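Local atomic coordinates of Ddb_g0293866 (Dictyostelium discoideum, PDB entry 5LW6), a protein that binds ADP-ribose through its C-terminal macrodomain, the part described, and as a whole protein probably acts in sensing DNA damage. Residues A[75-80]-A[243-248]; A[97-102]-A[144-149]; A[112-115]-A[120-123]; A[128-131]-A[137-140]; A[178-183]-A[188-193]. All coordinates share one frame; numbering follows the deposited sequence. Where two conformers were deposited one is given.

Contact 1 (A[75-80]-A[243-248]); sequences EISANA and ETYHSL
Ile76 is the first residue of 75-80 to meet Tyr245, the one side chain of 243-248 that carries this helix-to-helix contact. Ile76 CG2 lies 4.1 Å from Tyr245 CD2, approaching the ring obliquely. The ring is sent toward 75-80 by the first torsion of Tyr245, which sets CG anti to the carbonyl carbon (chi1 -82°). Lys238, Leu241 and Leu242, earlier on the same helix as Tyr245, pack round the Ile76 side chain. Ser77, next along, meets the phenol twice. Its CA sits over one face of the Tyr245 ring as a CH-pi contact, 4.1 Å from the centroid and displaced toward the rim, while Ser77 OG reaches Tyr245 OH in a weak hydrogen bond of 3.2 Å. The phenol oxygen has a second partner in the backbone N of Ile61, a stronger tie than that to Ser77. Ala80, one turn on from Ile76, points its methyl at the root of the tyrosine, with Ala80 CB 3.7 Å from Tyr245 CB, and it also touches Leu242. A leucine in place of Tyr245 would probably leave Ser77 CA without its aromatic face and Ile61 N without its side-chain acceptor. The two short helical segments run 10.0 Å apart with their axes at 32°, a spacing that leaves room for the ring between the backbones. Tyr245 also rests on Phe58 of the central strand 55-59, and Ser77 on Phe113 of helix 107-116. Helices 70-87 and 237-253 thus form neighbouring parts of one helical layer over the mixed sheet, as in the three-layer alpha/beta/alpha sandwich of macrodomains.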
# COMPACT_ATOMS: atom_id res chain seq x y z
N GLU A 75 -13.27 8.18 0.32
CA GLU A 75 -14.29 7.56 -0.52
C GLU A 75 -13.63 6.57 -1.49
O GLU A 75 -14.14 5.44 -1.72
CB GLU A 75 -15.06 8.67 -1.28
CG GLU A 75 -15.24 8.50 -2.77
CD GLU A 75 -15.60 9.82 -3.40
OE1 GLU A 75 -16.41 10.59 -2.77
OE2 GLU A 75 -15.06 10.09 -4.51
N ILE A 76 -12.52 6.97 -2.08
CA ILE A 76 -11.84 6.12 -3.06
C ILE A 76 -11.30 4.86 -2.38
O ILE A 76 -11.55 3.78 -2.85
CB ILE A 76 -10.73 6.88 -3.77
CG1 ILE A 76 -11.32 7.87 -4.73
CG2 ILE A 76 -9.77 5.95 -4.52
CD1 ILE A 76 -10.34 8.95 -5.11
N SER A 77 -10.60 5.02 -1.26
CA SER A 77 -10.04 3.96 -0.51
C SER A 77 -11.15 2.97 -0.11
O SER A 77 -11.05 1.75 -0.31
CB SER A 77 -9.44 4.56 0.83
OG SER A 77 -8.88 3.54 1.56
N ALA A 78 -12.19 3.49 0.53
CA ALA A 78 -13.26 2.61 1.07
C ALA A 78 -13.93 1.85 -0.06
O ALA A 78 -14.22 0.66 0.05
CB ALA A 78 -14.32 3.39 1.82
N ASN A 79 -14.23 2.57 -1.14
CA ASN A 79 -14.88 1.94 -2.24
C ASN A 79 -13.99 0.86 -2.91
O ASN A 79 -14.47 -0.21 -3.28
CB ASN A 79 -15.40 3.01 -3.24
CG ASN A 79 -16.79 3.61 -2.81
OD1 ASN A 79 -17.15 4.70 -3.26
ND2 ASN A 79 -17.55 2.92 -1.94
N ALA A 80 -12.69 1.12 -3.09
CA ALA A 80 -11.80 0.20 -3.72
C ALA A 80 -11.66 -1.06 -2.84
O ALA A 80 -11.62 -2.19 -3.33
CB ALA A 80 -10.43 0.82 -3.96
N GLU A 243 -6.62 4.09 -9.48
CA GLU A 243 -5.79 3.16 -10.20
C GLU A 243 -4.66 2.62 -9.31
O GLU A 243 -4.27 1.48 -9.46
CB GLU A 243 -5.19 3.85 -11.42
CG GLU A 243 -4.26 3.00 -12.27
CD GLU A 243 -4.78 1.74 -12.93
OE1 GLU A 243 -6.00 1.43 -12.96
OE2 GLU A 243 -3.89 1.03 -13.51
N THR A 244 -4.13 3.46 -8.43
CA THR A 244 -3.11 3.03 -7.43
C THR A 244 -3.67 1.87 -6.59
O THR A 244 -3.01 0.85 -6.42
CB THR A 244 -2.58 4.17 -6.59
OG1 THR A 244 -2.24 5.33 -7.39
CG2 THR A 244 -1.40 3.74 -5.85
N TYR A 245 -4.88 2.01 -6.11
CA TYR A 245 -5.48 0.93 -5.34
C TYR A 245 -5.67 -0.32 -6.17
O TYR A 245 -5.36 -1.43 -5.78
CB TYR A 245 -6.81 1.34 -4.69
CG TYR A 245 -6.64 2.11 -3.41
CD1 TYR A 245 -6.39 1.45 -2.21
CD2 TYR A 245 -6.67 3.47 -3.37
CE1 TYR A 245 -6.22 2.16 -1.04
CE2 TYR A 245 -6.50 4.18 -2.19
CZ TYR A 245 -6.24 3.53 -1.02
OH TYR A 245 -6.03 4.26 0.19
N HIS A 246 -6.18 -0.15 -7.38
CA HIS A 246 -6.31 -1.31 -8.30
C HIS A 246 -5.00 -2.02 -8.53
O HIS A 246 -4.94 -3.21 -8.46
CB HIS A 246 -6.95 -0.87 -9.61
CG HIS A 246 -8.42 -0.59 -9.50
ND1 HIS A 246 -9.06 0.36 -10.27
CD2 HIS A 246 -9.38 -1.17 -8.74
CE1 HIS A 246 -10.35 0.39 -9.94
NE2 HIS A 246 -10.57 -0.56 -9.04
N SER A 247 -3.95 -1.27 -8.81
CA SER A 247 -2.62 -1.83 -8.97
C SER A 247 -2.15 -2.57 -7.74
O SER A 247 -1.53 -3.67 -7.83
CB SER A 247 -1.65 -0.69 -9.26
OG SER A 247 -1.96 -0.23 -10.53
N LEU A 248 -2.35 -1.98 -6.59
CA LEU A 248 -1.96 -2.61 -5.34
C LEU A 248 -2.66 -3.95 -5.17
O LEU A 248 -2.05 -4.95 -4.81
CB LEU A 248 -2.25 -1.64 -4.21
CG LEU A 248 -2.00 -2.16 -2.81
CD1 LEU A 248 -0.53 -2.56 -2.63
CD2 LEU A 248 -2.40 -1.09 -1.81

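Contact 2 (A[97-102]-A[144-149])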
# COMPACT_ATOMS: atom_id res chain seq x y z
N LYS A 97 -4.80 -4.66 6.24
CA LYS A 97 -4.55 -3.79 7.37
C LYS A 97 -4.10 -2.49 6.85
O LYS A 97 -3.00 -2.37 6.31
CB LYS A 97 -3.52 -4.37 8.34
CG LYS A 97 -3.99 -5.73 8.87
CD LYS A 97 -3.23 -6.17 10.11
CE LYS A 97 -3.76 -7.52 10.63
NZ LYS A 97 -2.88 -7.96 11.74
N MSE A 98 -4.93 -1.48 7.04
CA MSE A 98 -4.60 -0.18 6.51
C MSE A 98 -4.06 0.65 7.63
O MSE A 98 -4.68 0.88 8.65
CB MSE A 98 -5.74 0.52 5.85
CG MSE A 98 -5.35 1.82 5.20
SE MSE A 98 -6.86 2.65 4.23
CE MSE A 98 -7.63 3.33 5.74
N MSE A 99 -2.88 1.21 7.43
CA MSE A 99 -2.19 1.94 8.46
C MSE A 99 -2.49 3.41 8.28
O MSE A 99 -2.20 3.98 7.26
CB MSE A 99 -0.66 1.72 8.29
CG MSE A 99 -0.37 0.21 8.42
SE MSE A 99 1.52 -0.24 8.17
CE MSE A 99 1.61 -0.03 6.15
N VAL A 100 -3.03 4.05 9.28
CA VAL A 100 -3.43 5.44 9.26
C VAL A 100 -2.65 6.25 10.32
O VAL A 100 -2.60 5.87 11.50
CB VAL A 100 -4.98 5.58 9.47
CG1 VAL A 100 -5.39 7.03 9.56
CG2 VAL A 100 -5.78 4.80 8.43
N GLU A 101 -2.04 7.36 9.91
CA GLU A 101 -1.28 8.15 10.87
C GLU A 101 -2.24 8.81 11.87
O GLU A 101 -3.40 9.13 11.57
CB GLU A 101 -0.37 9.13 10.15
CG GLU A 101 0.75 8.42 9.38
CD GLU A 101 1.64 9.36 8.57
OE1 GLU A 101 1.60 10.59 8.84
OE2 GLU A 101 2.30 8.88 7.60
N LYS A 102 -1.77 8.91 13.10
CA LYS A 102 -2.61 9.40 14.23
C LYS A 102 -3.29 10.69 13.88
O LYS A 102 -4.44 10.96 14.29
CB LYS A 102 -1.70 9.69 15.42
CG LYS A 102 -2.44 10.05 16.70
CD LYS A 102 -1.47 10.28 17.89
CE LYS A 102 -0.52 11.46 17.65
NZ LYS A 102 0.55 11.60 18.69
N LYS A 144 2.21 -10.65 5.15
CA LYS A 144 3.24 -11.10 4.28
C LYS A 144 3.67 -10.10 3.21
O LYS A 144 4.80 -10.21 2.66
CB LYS A 144 2.87 -12.45 3.66
CG LYS A 144 2.88 -13.54 4.70
CD LYS A 144 2.76 -14.89 4.01
CE LYS A 144 2.47 -16.03 5.03
NZ LYS A 144 3.80 -16.34 5.60
N LEU A 145 2.79 -9.13 2.93
CA LEU A 145 3.05 -8.11 1.96
C LEU A 145 2.95 -6.74 2.69
O LEU A 145 2.04 -6.49 3.43
CB LEU A 145 2.10 -8.08 0.75
CG LEU A 145 2.09 -9.37 -0.09
CD1 LEU A 145 1.11 -10.29 0.57
CD2 LEU A 145 1.69 -9.08 -1.54
N PHE A 146 3.97 -5.91 2.49
CA PHE A 146 4.06 -4.62 3.17
C PHE A 146 4.24 -3.55 2.10
O PHE A 146 5.21 -3.60 1.37
CB PHE A 146 5.23 -4.59 4.15
CG PHE A 146 5.26 -3.34 5.00
CD1 PHE A 146 5.86 -2.18 4.55
CD2 PHE A 146 4.63 -3.31 6.19
CE1 PHE A 146 5.85 -1.00 5.29
CE2 PHE A 146 4.63 -2.18 6.98
CZ PHE A 146 5.19 -1.01 6.55
N ALA A 147 3.30 -2.61 2.02
CA ALA A 147 3.29 -1.54 1.01
C ALA A 147 3.75 -0.26 1.64
O ALA A 147 3.37 0.08 2.80
CB ALA A 147 1.93 -1.35 0.45
N THR A 148 4.54 0.49 0.86
CA THR A 148 5.04 1.81 1.24
C THR A 148 4.90 2.79 0.09
O THR A 148 5.13 2.42 -1.05
CB THR A 148 6.53 1.69 1.71
OG1 THR A 148 6.99 2.93 2.24
CG2 THR A 148 7.45 1.24 0.64
N GLU A 149 4.62 4.05 0.39
CA GLU A 149 4.54 5.07 -0.69
C GLU A 149 5.96 5.38 -1.17
O GLU A 149 6.91 5.36 -0.39
CB GLU A 149 3.92 6.32 -0.18
CG GLU A 149 2.46 6.07 0.19
CD GLU A 149 1.66 7.33 0.56
OE1 GLU A 149 2.15 8.51 0.42
OE2 GLU A 149 0.56 7.14 1.10
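A Met-aromatic contact between Met99, a selenomethionine, and Phe146 spans the central sheet of the macrodomain from strand 95-101 to strand 145-149. Met99 SE lies 4.8 Å from the centroid of the Phe146 ring and 57° off its normal, an oblique approach. The terminal methyl comes closer still: Met99 CE is 3.7 Å from Phe146 CZ. The same methyl carbon, Met99 CE, also lies 3.8 Å from the carbonyl oxygen Ala147 O, so it touches both the ring and the strand backbone. These two strands are not neighbours. Strand 55-59 runs between them in the parallel part of the mixed sheet, and the contact is made by side chains reaching across it. Met99 extends straight through chi2 and then bends at chi3 (-75°), which turns CE to the ring. Phe146 swings its CG anti to the backbone N (chi1 -173°), bringing the CE2 and CZ corner to the selenium and methyl. The two side chains cross at about a right angle. Phe146 also touches Ala57 of the intervening strand, and its ring meets that of Phe139.

Contact 3 (A[112-115]-A[120-123]); sequences SFKK and KWDK
Trp121 makes a partly buried hydrophobic contact with Phe113 and Lys114, folding the loop after helix 107-116 back against the last turns of that helix at the periphery of the domain. The touching part of the indole is its six-membered ring. Lys114 CG comes up to the ring edge, close to the plane, 3.7 Å from Trp121 CE3 and 3.8 Å from Trp121 CZ3. Only the root of the lysine takes part: beyond CG its chain is extended and carries the amino group away, crossing the indole at about a right angle. Phe113 adds its CB, with Phe113 CB obliquely placed 3.8 Å from Trp121 CZ3, while its own ring turns inward to the helix 70-87 residues Ser77 and Ala78 and to Phe125 and Ile127. The indole belongs to the helix-to-strand connection of the alpha/beta fold, where the chain leaves helix 107-116 and enters the outermost strand 125-130. Trp121 throws its ring toward the helix because CG stands opposite its backbone N (chi1 -170°). The backbones keep their distance, the nearest CA atoms being those of Lys114 and Trp121, 6.4 Å apart. At the other end of the indole, NE1 is hydrogen-bonded to the carbonyl oxygen of Phe125, which probably helps to fix the rotation of the ring. Phe117 meets the tryptophan edge-to-face, and the ring of Phe125 meets it with the planes at about 20°.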
# COMPACT_ATOMS: atom_id res chain seq x y z
N SER A 112 -16.95 7.25 8.29
CA SER A 112 -17.03 7.43 6.86
C SER A 112 -16.79 6.10 6.19
O SER A 112 -17.51 5.75 5.24
CB SER A 112 -15.97 8.40 6.35
OG SER A 112 -16.28 8.75 5.02
N PHE A 113 -15.77 5.36 6.65
CA PHE A 113 -15.60 4.03 6.17
C PHE A 113 -16.83 3.19 6.40
O PHE A 113 -17.28 2.47 5.47
CB PHE A 113 -14.32 3.30 6.71
CG PHE A 113 -13.08 3.70 5.98
CD1 PHE A 113 -12.43 4.81 6.32
CD2 PHE A 113 -12.54 2.92 5.01
CE1 PHE A 113 -11.25 5.22 5.66
CE2 PHE A 113 -11.42 3.31 4.29
CZ PHE A 113 -10.76 4.47 4.59
N LYS A 114 -17.39 3.24 7.60
CA LYS A 114 -18.58 2.46 7.90
C LYS A 114 -19.72 2.75 6.96
O LYS A 114 -20.41 1.83 6.50
CB LYS A 114 -19.10 2.76 9.30
CG LYS A 114 -18.39 2.11 10.43
CD LYS A 114 -19.08 2.44 11.78
CE LYS A 114 -18.34 1.85 12.98
NZ LYS A 114 -19.07 2.14 14.24
N LYS A 115 -19.85 4.00 6.58
CA LYS A 115 -20.91 4.43 5.70
C LYS A 115 -20.72 3.84 4.30
O LYS A 115 -21.66 3.30 3.72
CB LYS A 115 -20.93 5.95 5.66
CG LYS A 115 -21.86 6.58 4.67
CD LYS A 115 -21.58 8.09 4.45
CE LYS A 115 -22.77 8.77 3.72
NZ LYS A 115 -22.63 10.18 3.19
N LYS A 120 -21.63 -2.98 7.01
CA LYS A 120 -21.24 -4.38 6.95
C LYS A 120 -19.74 -4.36 6.76
O LYS A 120 -19.21 -4.73 5.75
CB LYS A 120 -21.95 -5.15 5.86
CG LYS A 120 -23.47 -5.35 6.11
CD LYS A 120 -24.20 -5.86 4.90
CE LYS A 120 -24.36 -4.74 3.89
NZ LYS A 120 -25.07 -5.24 2.70
N TRP A 121 -19.06 -3.94 7.79
CA TRP A 121 -17.58 -3.89 7.76
C TRP A 121 -17.01 -5.30 7.68
O TRP A 121 -17.25 -6.13 8.53
CB TRP A 121 -17.10 -3.17 9.00
CG TRP A 121 -15.68 -2.83 9.04
CD1 TRP A 121 -14.59 -3.68 8.96
CD2 TRP A 121 -15.13 -1.49 9.20
NE1 TRP A 121 -13.42 -2.97 9.07
CE2 TRP A 121 -13.72 -1.63 9.24
CE3 TRP A 121 -15.69 -0.22 9.32
CZ2 TRP A 121 -12.89 -0.55 9.38
CZ3 TRP A 121 -14.91 0.83 9.52
CH2 TRP A 121 -13.48 0.69 9.49
N ASP A 122 -16.25 -5.61 6.64
CA ASP A 122 -15.67 -6.93 6.46
C ASP A 122 -14.66 -7.27 7.54
O ASP A 122 -13.75 -6.50 7.78
CB ASP A 122 -15.00 -6.97 5.07
CG ASP A 122 -14.76 -8.36 4.59
OD1 ASP A 122 -14.08 -9.14 5.31
OD2 ASP A 122 -15.31 -8.71 3.51
N LYS A 123 -14.83 -8.41 8.23
CA LYS A 123 -13.90 -8.88 9.29
C LYS A 123 -12.45 -8.95 8.83
O LYS A 123 -11.57 -8.90 9.64
CB LYS A 123 -14.31 -10.28 9.85
CG LYS A 123 -14.31 -11.39 8.81
CD LYS A 123 -14.75 -12.83 9.25
CE LYS A 123 -14.38 -13.76 8.08
NZ LYS A 123 -14.94 -15.13 8.12

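Contact 4 (A[128-131]-A[137-140])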
# COMPACT_ATOMS: atom_id res chain seq x y z
N ILE A 128 -5.37 0.39 11.39
CA ILE A 128 -4.39 0.38 12.48
C ILE A 128 -3.82 1.78 12.55
O ILE A 128 -3.34 2.29 11.52
CB ILE A 128 -3.20 -0.53 12.13
CG1 ILE A 128 -3.70 -1.93 11.82
CG2 ILE A 128 -2.10 -0.53 13.21
CD1 ILE A 128 -4.55 -2.53 12.89
N LYS A 129 -3.88 2.39 13.72
CA LYS A 129 -3.35 3.74 13.94
C LYS A 129 -1.87 3.65 14.20
O LYS A 129 -1.46 2.80 15.00
CB LYS A 129 -4.06 4.34 15.17
CG LYS A 129 -3.65 5.79 15.47
CD LYS A 129 -4.47 6.43 16.59
CE LYS A 129 -4.19 5.82 17.95
NZ LYS A 129 -5.09 6.48 18.94
N ILE A 130 -1.05 4.41 13.48
CA ILE A 130 0.37 4.47 13.73
C ILE A 130 0.74 5.92 14.04
O ILE A 130 0.06 6.85 13.58
CB ILE A 130 1.18 3.87 12.53
CG1 ILE A 130 0.94 4.65 11.22
CG2 ILE A 130 0.81 2.38 12.39
CD1 ILE A 130 1.99 4.46 10.15
N GLU A 131 1.81 6.14 14.80
CA GLU A 131 2.13 7.49 15.20
C GLU A 131 2.53 8.37 14.03
O GLU A 131 2.06 9.50 13.92
CB GLU A 131 3.22 7.44 16.27
CG GLU A 131 3.77 8.80 16.64
CD GLU A 131 2.83 9.59 17.53
OE1 GLU A 131 1.94 8.95 18.17
OE2 GLU A 131 3.00 10.83 17.59
N GLU A 137 6.04 0.54 15.23
CA GLU A 137 4.85 -0.30 15.44
C GLU A 137 4.23 -0.81 14.16
O GLU A 137 3.48 -1.73 14.15
CB GLU A 137 3.80 0.53 16.22
CG GLU A 137 3.39 1.77 15.40
CD GLU A 137 2.37 2.72 16.04
OE1 GLU A 137 1.22 2.23 16.36
OE2 GLU A 137 2.71 3.94 16.17
N GLN A 138 4.57 -0.23 13.03
CA GLN A 138 3.97 -0.64 11.76
C GLN A 138 4.46 -1.93 11.14
O GLN A 138 3.83 -2.46 10.26
CB GLN A 138 4.18 0.49 10.77
CG GLN A 138 5.49 0.58 10.09
CD GLN A 138 5.58 1.91 9.29
OE1 GLN A 138 5.05 2.02 8.18
NE2 GLN A 138 6.17 2.92 9.91
N PHE A 139 5.55 -2.48 11.63
CA PHE A 139 6.22 -3.54 10.91
C PHE A 139 5.85 -4.97 11.36
O PHE A 139 6.01 -5.90 10.57
CB PHE A 139 7.72 -3.30 11.04
CG PHE A 139 8.14 -2.05 10.37
CD1 PHE A 139 8.00 -1.87 9.01
CD2 PHE A 139 8.64 -1.01 11.10
CE1 PHE A 139 8.37 -0.69 8.43
CE2 PHE A 139 8.94 0.20 10.54
CZ PHE A 139 8.80 0.35 9.17
N ASN A 140 5.34 -5.14 12.58
CA ASN A 140 5.01 -6.47 13.02
C ASN A 140 3.51 -6.68 13.12
O ASN A 140 3.02 -7.12 14.15
CB ASN A 140 5.73 -6.78 14.35
CG ASN A 140 5.85 -8.27 14.64
OD1 ASN A 140 5.65 -9.09 13.79
ND2 ASN A 140 6.24 -8.60 15.85
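Glu137 and the backbone N of Glu131 form the hydrogen bond that joins the two segments: Glu137 OE2 accepts it at 2.7 Å from Glu131 N, with an N-H...acceptor angle of 151°. The donor stands above the carboxylate plane, 46° out of it. The other oxygen, Glu137 OE1, lies 3.1 Å from Lys129 O, two acceptors with no hydrogen bond between them; this closeness may raise the affinity of the carboxylate for a proton. Van der Waals contacts centre on the Ile130 methyl. Ile130 CG2 is 4.0 Å from Glu137 CG. On its other flank Ile130 CG2 lies 4.2 Å from Gln138 CB. The stem of Glu137 thus rests on the isoleucine while its carboxylate reaches the strand backbone. Glu137 gets there by placing CG between its own backbone N and carbonyl carbon (chi1 61°) and then running straight on through chi2. The bond sits just where strand 125-130, an outermost strand of the mixed sheet, gives way to a loop, and a 3-10 turn that includes Glu137 and Gln138 brings that loop back against the strand end. Charge and amide groups have partners beyond the pair: Glu131 forms a salt bridge with Lys102 NZ, just past the end of neighbouring strand 95-101, and Gln138 NE2 bonds to the carbonyl oxygens of Ser133 and Ser135. Inside 137-140, Gln138 CG rests 3.3 Å above the Phe139 ring plane, over its centre.

Contact 5 (A[178-183]-A[188-193])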
# COMPACT_ATOMS: atom_id res chain seq x y z
N ASN A 178 17.38 -3.19 -10.48
CA ASN A 178 17.50 -4.38 -11.31
C ASN A 178 16.20 -4.90 -11.77
O ASN A 178 16.03 -5.29 -12.93
CB ASN A 178 18.31 -5.47 -10.62
CG ASN A 178 19.78 -5.18 -10.71
OD1 ASN A 178 20.25 -4.52 -11.66
ND2 ASN A 178 20.53 -5.69 -9.75
N LEU A 179 15.19 -4.80 -10.92
CA LEU A 179 13.92 -5.27 -11.35
C LEU A 179 13.13 -4.28 -12.26
O LEU A 179 12.30 -4.71 -13.06
CB LEU A 179 13.07 -5.64 -10.09
CG LEU A 179 13.40 -6.92 -9.33
CD1 LEU A 179 12.50 -6.92 -8.08
CD2 LEU A 179 13.18 -8.19 -10.14
N TYR A 180 13.32 -2.98 -12.02
CA TYR A 180 12.55 -1.92 -12.64
C TYR A 180 13.48 -0.86 -13.14
O TYR A 180 13.59 0.23 -12.58
CB TYR A 180 11.58 -1.31 -11.60
CG TYR A 180 10.69 -2.37 -11.01
CD1 TYR A 180 9.75 -3.05 -11.79
CD2 TYR A 180 10.79 -2.70 -9.67
CE1 TYR A 180 8.89 -4.04 -11.25
CE2 TYR A 180 9.93 -3.70 -9.10
CZ TYR A 180 9.03 -4.38 -9.91
OH TYR A 180 8.21 -5.37 -9.42
N PRO A 181 14.22 -1.21 -14.20
CA PRO A 181 15.30 -0.35 -14.60
C PRO A 181 14.81 0.98 -15.16
O PRO A 181 15.56 1.94 -15.19
CB PRO A 181 16.04 -1.19 -15.68
CG PRO A 181 15.13 -2.28 -16.04
CD PRO A 181 14.26 -2.53 -14.85
N ASN A 182 13.57 1.02 -15.62
CA ASN A 182 12.97 2.21 -16.22
C ASN A 182 12.16 3.02 -15.19
O ASN A 182 11.47 3.93 -15.52
CB ASN A 182 12.09 1.80 -17.42
CG ASN A 182 12.90 1.16 -18.50
OD1 ASN A 182 14.02 1.56 -18.70
ND2 ASN A 182 12.39 0.08 -19.08
N CYS A 183 12.28 2.64 -13.93
CA CYS A 183 11.77 3.42 -12.82
C CYS A 183 10.25 3.30 -12.79
O CYS A 183 9.72 2.41 -13.38
CB CYS A 183 12.24 4.85 -12.93
SG CYS A 183 14.06 5.05 -12.82
N LYS A 188 0.90 3.17 -10.35
CA LYS A 188 1.34 1.81 -10.37
C LYS A 188 2.06 1.41 -9.09
O LYS A 188 2.50 2.27 -8.34
CB LYS A 188 2.25 1.53 -11.58
CG LYS A 188 1.51 1.71 -12.91
CD LYS A 188 0.35 0.73 -13.17
CE LYS A 188 -0.38 0.91 -14.53
NZ LYS A 188 -1.40 2.02 -14.47
N VAL A 189 2.12 0.11 -8.84
CA VAL A 189 2.95 -0.43 -7.74
C VAL A 189 4.06 -1.34 -8.23
O VAL A 189 3.99 -1.90 -9.35
CB VAL A 189 2.08 -1.11 -6.66
CG1 VAL A 189 0.88 -0.20 -6.30
CG2 VAL A 189 1.61 -2.46 -7.11
N TYR A 190 5.07 -1.55 -7.40
CA TYR A 190 6.30 -2.20 -7.74
C TYR A 190 6.67 -3.17 -6.62
O TYR A 190 7.26 -2.73 -5.64
CB TYR A 190 7.39 -1.16 -8.00
CG TYR A 190 7.00 -0.34 -9.19
CD1 TYR A 190 7.33 -0.69 -10.49
CD2 TYR A 190 6.26 0.79 -9.03
CE1 TYR A 190 6.90 0.06 -11.58
CE2 TYR A 190 5.76 1.49 -10.11
CZ TYR A 190 6.13 1.15 -11.38
OH TYR A 190 5.62 1.91 -12.43
N PRO A 191 6.30 -4.44 -6.76
CA PRO A 191 6.62 -5.43 -5.71
C PRO A 191 8.06 -5.91 -5.81
O PRO A 191 8.56 -6.14 -6.92
CB PRO A 191 5.64 -6.55 -5.94
CG PRO A 191 4.91 -6.23 -7.22
CD PRO A 191 5.26 -4.89 -7.71
N ILE A 192 8.71 -6.08 -4.67
CA ILE A 192 10.03 -6.61 -4.59
C ILE A 192 10.01 -7.71 -3.55
O ILE A 192 9.74 -7.44 -2.41
CB ILE A 192 11.04 -5.52 -4.18
CG1 ILE A 192 11.11 -4.43 -5.26
CG2 ILE A 192 12.47 -6.03 -3.95
CD1 ILE A 192 10.77 -3.13 -4.69
N SER A 193 10.30 -8.93 -3.93
CA SER A 193 10.35 -10.03 -3.00
C SER A 193 11.61 -9.96 -2.12
O SER A 193 12.71 -9.73 -2.61
CB SER A 193 10.33 -11.35 -3.74
OG SER A 193 10.59 -12.45 -2.86
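Leu179 and Tyr180 face Ile192 and Tyr190 where the chain comes off helix 169-179, with the nearest CA atoms of both pairs 7.9 Å apart. Tyr180 is the first residue to leave helical torsions, and a type I beta turn follows from it to Cys183, closed by Cys183 N to Tyr180 O at 3.1 Å. The opposite segment is strand 189-193. The Tyr180 side chain bridges the two segments, its CG anti to the carbonyl carbon (chi1 -56°), which directs the ring at the strand. Tyr180 OH donates a short hydrogen bond, 2.6 Å, to Pro191 O, tilted 17° from the carbonyl plane. The Tyr190 ring stands on the Tyr180 face in a T-shaped (edge-to-face) pair, planes at 81° and centroids 5.0 Å apart; Tyr190 CD1 sits 3.6 Å above the Tyr180 plane, over its centre. Tyr190 CB adds a CH-pi contact to that same face, whereas Leu179 CB covers the opposite one. Beside it, Leu179 CD1 packs on Ile192 CG1 at 4.0 Å. A serine in place of Tyr180 would probably leave the edge of Tyr190 without the face it stands on and Pro191 O without its phenol donor. Ile192 further packs on Phe172, Val175 and Thr176 of helix 169-179. On the sheet's other face Val189 meets Leu248 and Ala251, so outermost strand 189-193, antiparallel to 213-217, lies between helix 169-179 and helix 237-253.

Overall arrangement
From the N terminus, helix 70-87 opens contact 1, whose partner on helix 237-253 lies near the C terminus, so its long loop encloses all the others. Within it contact 2 runs from strand 95-101 to strand 145-149 and itself encloses two short closures, contact 3 just before strand 125-130 and contact 4 at its far end. Contact 5 follows contact 2 in series; none cross. Met98 touches both Ser77 and Phe113, joining contacts 1, 2 and 3. Lys102 pairs with Glu131 between contacts 2 and 4, and Lys188 with Glu243 between contacts 5 and 1. Contacts 3 and 5 lie on opposite sides of the chain's centre, about 33 Å apart between centres.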